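Local coordinates for anopheles Plasmodium-responsive Leucine-rich repeat protein 1B (Anopheles gambiae, PDB 4XGO) that probably acts through protein binding in the mosquito response to Plasmodium, this piece being its leucine-rich repeat domain, at residues T132-H144 against T154-A166. Numbering follows the deposited sequence.
Unlike the reference sequence in segment 154-166: Ala156 (reference Val). With NAG (2-acetamido-2-deoxy-beta-D-glucopyranose), chain C.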
# COMPACT_ATOMS: atom_id res chain seq x y z
N THR A 132 -6.31 19.53 3.12
CA THR A 132 -7.54 20.24 3.46
C THR A 132 -7.65 21.58 2.73
O THR A 132 -8.70 22.23 2.78
CB THR A 132 -7.60 20.52 4.96
OG1 THR A 132 -6.42 21.24 5.35
CG2 THR A 132 -7.70 19.21 5.73
N HIS A 133 -6.57 22.01 2.10
CA HIS A 133 -6.57 23.24 1.35
C HIS A 133 -5.63 23.14 0.16
O HIS A 133 -4.45 22.83 0.33
CB HIS A 133 -6.09 24.39 2.24
CG HIS A 133 -6.05 25.70 1.53
ND1 HIS A 133 -7.17 26.49 1.35
CD2 HIS A 133 -5.04 26.34 0.89
CE1 HIS A 133 -6.83 27.58 0.68
NE2 HIS A 133 -5.55 27.51 0.38
N VAL A 134 -6.17 23.42 -1.02
CA VAL A 134 -5.39 23.72 -2.20
C VAL A 134 -6.26 24.53 -3.15
O VAL A 134 -7.31 24.05 -3.60
CB VAL A 134 -4.81 22.46 -2.89
CG1 VAL A 134 -5.88 21.44 -3.23
CG2 VAL A 134 -4.02 22.88 -4.13
N ASP A 135 -5.85 25.77 -3.44
CA ASP A 135 -6.61 26.63 -4.34
C ASP A 135 -6.10 26.46 -5.77
O ASP A 135 -5.22 27.20 -6.24
CB ASP A 135 -6.54 28.11 -3.92
CG ASP A 135 -7.48 28.99 -4.75
OD1 ASP A 135 -7.99 28.52 -5.78
OD2 ASP A 135 -7.73 30.16 -4.36
N LEU A 136 -6.66 25.47 -6.46
CA LEU A 136 -6.26 25.16 -7.83
C LEU A 136 -6.63 26.27 -8.80
O LEU A 136 -5.98 26.43 -9.83
CB LEU A 136 -6.92 23.85 -8.30
CG LEU A 136 -6.64 22.60 -7.47
CD1 LEU A 136 -7.64 21.49 -7.82
CD2 LEU A 136 -5.20 22.15 -7.67
N ALA A 137 -7.65 27.05 -8.45
CA ALA A 137 -8.17 28.11 -9.32
C ALA A 137 -7.17 29.24 -9.55
O ALA A 137 -7.28 29.99 -10.51
CB ALA A 137 -9.47 28.67 -8.75
N LEU A 138 -6.17 29.33 -8.68
CA LEU A 138 -5.05 30.25 -8.86
C LEU A 138 -4.09 29.87 -9.98
O LEU A 138 -3.25 30.69 -10.36
CB LEU A 138 -4.25 30.34 -7.56
CG LEU A 138 -4.90 31.19 -6.49
CD1 LEU A 138 -4.12 31.09 -5.19
CD2 LEU A 138 -4.99 32.64 -6.97
N ILE A 139 -4.19 28.65 -10.50
CA ILE A 139 -3.22 28.11 -11.44
C ILE A 139 -3.90 27.87 -12.80
O ILE A 139 -4.25 26.72 -13.13
CB ILE A 139 -2.63 26.80 -10.89
CG1 ILE A 139 -2.30 26.92 -9.39
CG2 ILE A 139 -1.41 26.36 -11.69
CD1 ILE A 139 -2.17 25.59 -8.71
N PRO A 140 -4.09 28.93 -13.61
CA PRO A 140 -4.84 28.81 -14.86
C PRO A 140 -4.20 27.99 -15.99
O PRO A 140 -4.88 27.63 -16.95
CB PRO A 140 -5.08 30.28 -15.28
CG PRO A 140 -4.01 31.04 -14.60
CD PRO A 140 -3.70 30.33 -13.33
N SER A 141 -2.92 27.65 -15.84
CA SER A 141 -2.22 26.82 -16.80
C SER A 141 -2.64 25.36 -16.67
O SER A 141 -2.35 24.56 -17.55
CB SER A 141 -0.70 26.97 -16.64
OG SER A 141 -0.28 26.76 -15.30
N LEU A 142 -3.30 24.99 -15.58
CA LEU A 142 -3.61 23.55 -15.35
C LEU A 142 -4.49 22.96 -16.44
O LEU A 142 -5.46 23.56 -16.88
CB LEU A 142 -4.24 23.32 -13.98
CG LEU A 142 -3.31 23.51 -12.78
CD1 LEU A 142 -4.09 23.46 -11.47
CD2 LEU A 142 -2.17 22.50 -12.74
N PHE A 143 -4.11 21.75 -16.88
CA PHE A 143 -4.80 21.02 -17.92
C PHE A 143 -5.34 19.69 -17.36
O PHE A 143 -6.46 19.29 -17.67
CB PHE A 143 -3.83 20.77 -19.08
CG PHE A 143 -4.43 20.05 -20.25
CD1 PHE A 143 -5.40 20.66 -21.04
CD2 PHE A 143 -4.00 18.78 -20.59
CE1 PHE A 143 -5.96 19.99 -22.11
CE2 PHE A 143 -4.55 18.10 -21.67
CZ PHE A 143 -5.52 18.72 -22.43
N HIS A 144 -4.50 18.99 -16.59
CA HIS A 144 -4.87 17.69 -15.99
C HIS A 144 -4.52 17.76 -14.52
O HIS A 144 -3.37 18.05 -14.17
CB HIS A 144 -4.07 16.54 -16.61
CG HIS A 144 -4.62 16.03 -17.89
ND1 HIS A 144 -4.21 14.84 -18.44
CD2 HIS A 144 -5.56 16.52 -18.73
CE1 HIS A 144 -4.86 14.63 -19.57
NE2 HIS A 144 -5.69 15.64 -19.77
N THR A 154 -13.88 22.06 -0.10
CA THR A 154 -14.23 23.03 -1.12
C THR A 154 -13.33 22.75 -2.32
O THR A 154 -12.14 22.54 -2.16
CB THR A 154 -14.05 24.47 -0.63
OG1 THR A 154 -14.95 24.69 0.46
CG2 THR A 154 -14.35 25.46 -1.73
N LEU A 155 -13.91 22.74 -3.51
CA LEU A 155 -13.13 22.52 -4.73
C LEU A 155 -13.22 23.74 -5.63
O LEU A 155 -14.27 24.02 -6.20
CB LEU A 155 -13.63 21.28 -5.47
CG LEU A 155 -12.90 20.92 -6.77
CD1 LEU A 155 -11.46 20.51 -6.47
CD2 LEU A 155 -13.64 19.83 -7.51
N ALA A 156 -12.11 24.48 -5.74
CA ALA A 156 -12.01 25.56 -6.69
C ALA A 156 -11.45 25.01 -8.00
O ALA A 156 -10.34 24.53 -8.04
CB ALA A 156 -11.13 26.67 -6.15
N ILE A 157 -12.24 25.07 -9.06
CA ILE A 157 -11.82 24.51 -10.34
C ILE A 157 -11.22 25.63 -11.19
O ILE A 157 -11.87 26.66 -11.39
CB ILE A 157 -13.01 23.84 -11.06
CG1 ILE A 157 -13.51 22.66 -10.22
CG2 ILE A 157 -12.60 23.36 -12.45
CD1 ILE A 157 -14.70 21.94 -10.77
N PRO A 158 -9.99 25.44 -11.69
CA PRO A 158 -9.39 26.48 -12.54
C PRO A 158 -10.10 26.63 -13.89
O PRO A 158 -10.94 25.80 -14.28
CB PRO A 158 -7.93 26.02 -12.70
CG PRO A 158 -7.94 24.57 -12.42
CD PRO A 158 -9.06 24.32 -11.44
N ILE A 159 -9.75 27.69 -14.60
CA ILE A 159 -10.55 28.18 -15.73
C ILE A 159 -10.48 27.31 -16.98
O ILE A 159 -11.38 27.35 -17.81
CB ILE A 159 -10.14 29.63 -16.07
CG1 ILE A 159 -11.24 30.33 -16.88
CG2 ILE A 159 -8.78 29.68 -16.77
CD1 ILE A 159 -11.12 31.83 -16.86
N ALA A 160 -9.41 26.54 -17.13
CA ALA A 160 -9.19 25.79 -18.38
C ALA A 160 -8.72 24.35 -18.19
O ALA A 160 -8.22 23.74 -19.13
CB ALA A 160 -8.19 26.54 -19.25
N VAL A 161 -8.87 23.80 -16.99
CA VAL A 161 -8.57 22.38 -16.78
C VAL A 161 -9.52 21.53 -17.62
O VAL A 161 -10.72 21.81 -17.71
CB VAL A 161 -8.60 22.00 -15.27
CG1 VAL A 161 -9.96 22.25 -14.64
CG2 VAL A 161 -8.19 20.55 -15.06
N GLU A 162 -8.96 20.50 -18.25
CA GLU A 162 -9.69 19.63 -19.17
C GLU A 162 -10.12 18.35 -18.46
O GLU A 162 -11.18 17.80 -18.76
CB GLU A 162 -8.80 19.28 -20.38
CG GLU A 162 -9.47 18.40 -21.43
CD GLU A 162 -9.25 16.90 -21.23
OE1 GLU A 162 -8.29 16.49 -20.55
OE2 GLU A 162 -10.06 16.09 -21.77
N GLU A 163 -9.29 17.84 -17.56
CA GLU A 163 -9.65 16.66 -16.80
C GLU A 163 -9.28 16.86 -15.35
O GLU A 163 -8.14 17.22 -15.03
CB GLU A 163 -8.99 15.39 -17.36
CG GLU A 163 -9.27 14.17 -16.52
CD GLU A 163 -9.01 12.83 -17.20
OE1 GLU A 163 -8.25 12.78 -18.23
OE2 GLU A 163 -9.53 11.81 -16.67
N LEU A 164 -10.24 16.61 -14.47
CA LEU A 164 -10.05 16.82 -13.05
C LEU A 164 -10.63 15.68 -12.25
O LEU A 164 -11.81 15.36 -12.39
CB LEU A 164 -10.67 18.14 -12.63
CG LEU A 164 -10.69 18.49 -11.14
CD1 LEU A 164 -9.32 18.42 -10.51
CD2 LEU A 164 -11.24 19.89 -10.97
N ASP A 165 -9.79 15.05 -11.43
CA ASP A 165 -10.23 13.99 -10.53
C ASP A 165 -10.10 14.50 -9.10
O ASP A 165 -9.00 14.77 -8.62
CB ASP A 165 -9.43 12.70 -10.77
CG ASP A 165 -9.96 11.50 -9.95
OD1 ASP A 165 -10.72 11.70 -8.97
OD2 ASP A 165 -9.59 10.34 -10.29
N ALA A 166 -11.25 14.69 -8.45
CA ALA A 166 -11.31 15.06 -7.03
C ALA A 166 -12.15 14.07 -6.21
O ALA A 166 -12.71 14.40 -5.15
CB ALA A 166 -11.78 16.49 -6.84
C1 NAG C . -6.07 9.89 -9.78
C2 NAG C . -6.31 8.97 -10.98
C3 NAG C . -6.79 7.60 -10.50
C4 NAG C . -5.83 7.00 -9.49
C5 NAG C . -5.50 8.05 -8.42
C6 NAG C . -4.39 7.52 -7.51
C7 NAG C . -7.35 9.47 -13.13
C8 NAG C . -8.53 10.00 -13.87
N2 NAG C . -7.37 9.49 -11.80
O3 NAG C . -7.00 6.72 -11.60
O4 NAG C . -6.46 5.92 -8.79
O5 NAG C . -5.09 9.28 -8.98
O6 NAG C . -5.04 7.21 -6.29
O7 NAG C . -6.39 9.04 -13.75
O HOH W 1 -11.18 22.30 1.38
O HOH W 2 -9.27 23.91 -0.69
O HOH W 3 -9.83 22.87 -3.83
O HOH W 4 -8.92 24.18 -5.81
O HOH W 5 -8.16 29.67 -13.10
O HOH W 6 -6.80 25.81 -15.96
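Phe143 O receives two backbone N-H groups from the neighbouring coil: Glu162 N at 2.8 Å, tilted from the carbonyl plane, and Glu163 N at 3.2 Å, where the C=O points almost straight at the donor. Beside these two bonds His144 and Glu163 form a parallel beta bridge, and His144 CA meets Glu163 O in a CA-H...O contact. Glu162 runs alongside both aromatic residues. Its CB lies 3.4 Å from Phe143 CE1, and a bend at chi2 (-92°) turns the carboxylate to the edge of the imidazole, where His144 NE2 gives Glu162 OE1 a weak, bent hydrogen bond of 2.8 Å. Glu163 OE1 sits over one face of the same ring, near its rim.

Farther along, Pro158 packs its ring against Leu136 CB, Leu136 O and the Leu142 CD1 methyl, while Leu136 CD1 reaches inward to Leu155 and Leu164. Ala137 CB meets Ala156 CB, 3.7 Å away. No direct backbone hydrogen bond joins the segments here; water 4 instead accepts from Leu136 N and lies 2.7 Å from Ala156 O, and water 5 links Ala137 O to Ile159 N.

The backbone of His144 also bonds to Gln122 and Leu124 of the preceding coil, as in a leucine-rich repeat solenoid. Asp165 OD2 accepts a nearly straight 2.8 Å hydrogen bond from N2 of a NAG of the protein's own glycan. Direct hydrogen bonds thus join the coils at the strand, apolar side chains in the interior, and ordered water where the loops do not pair.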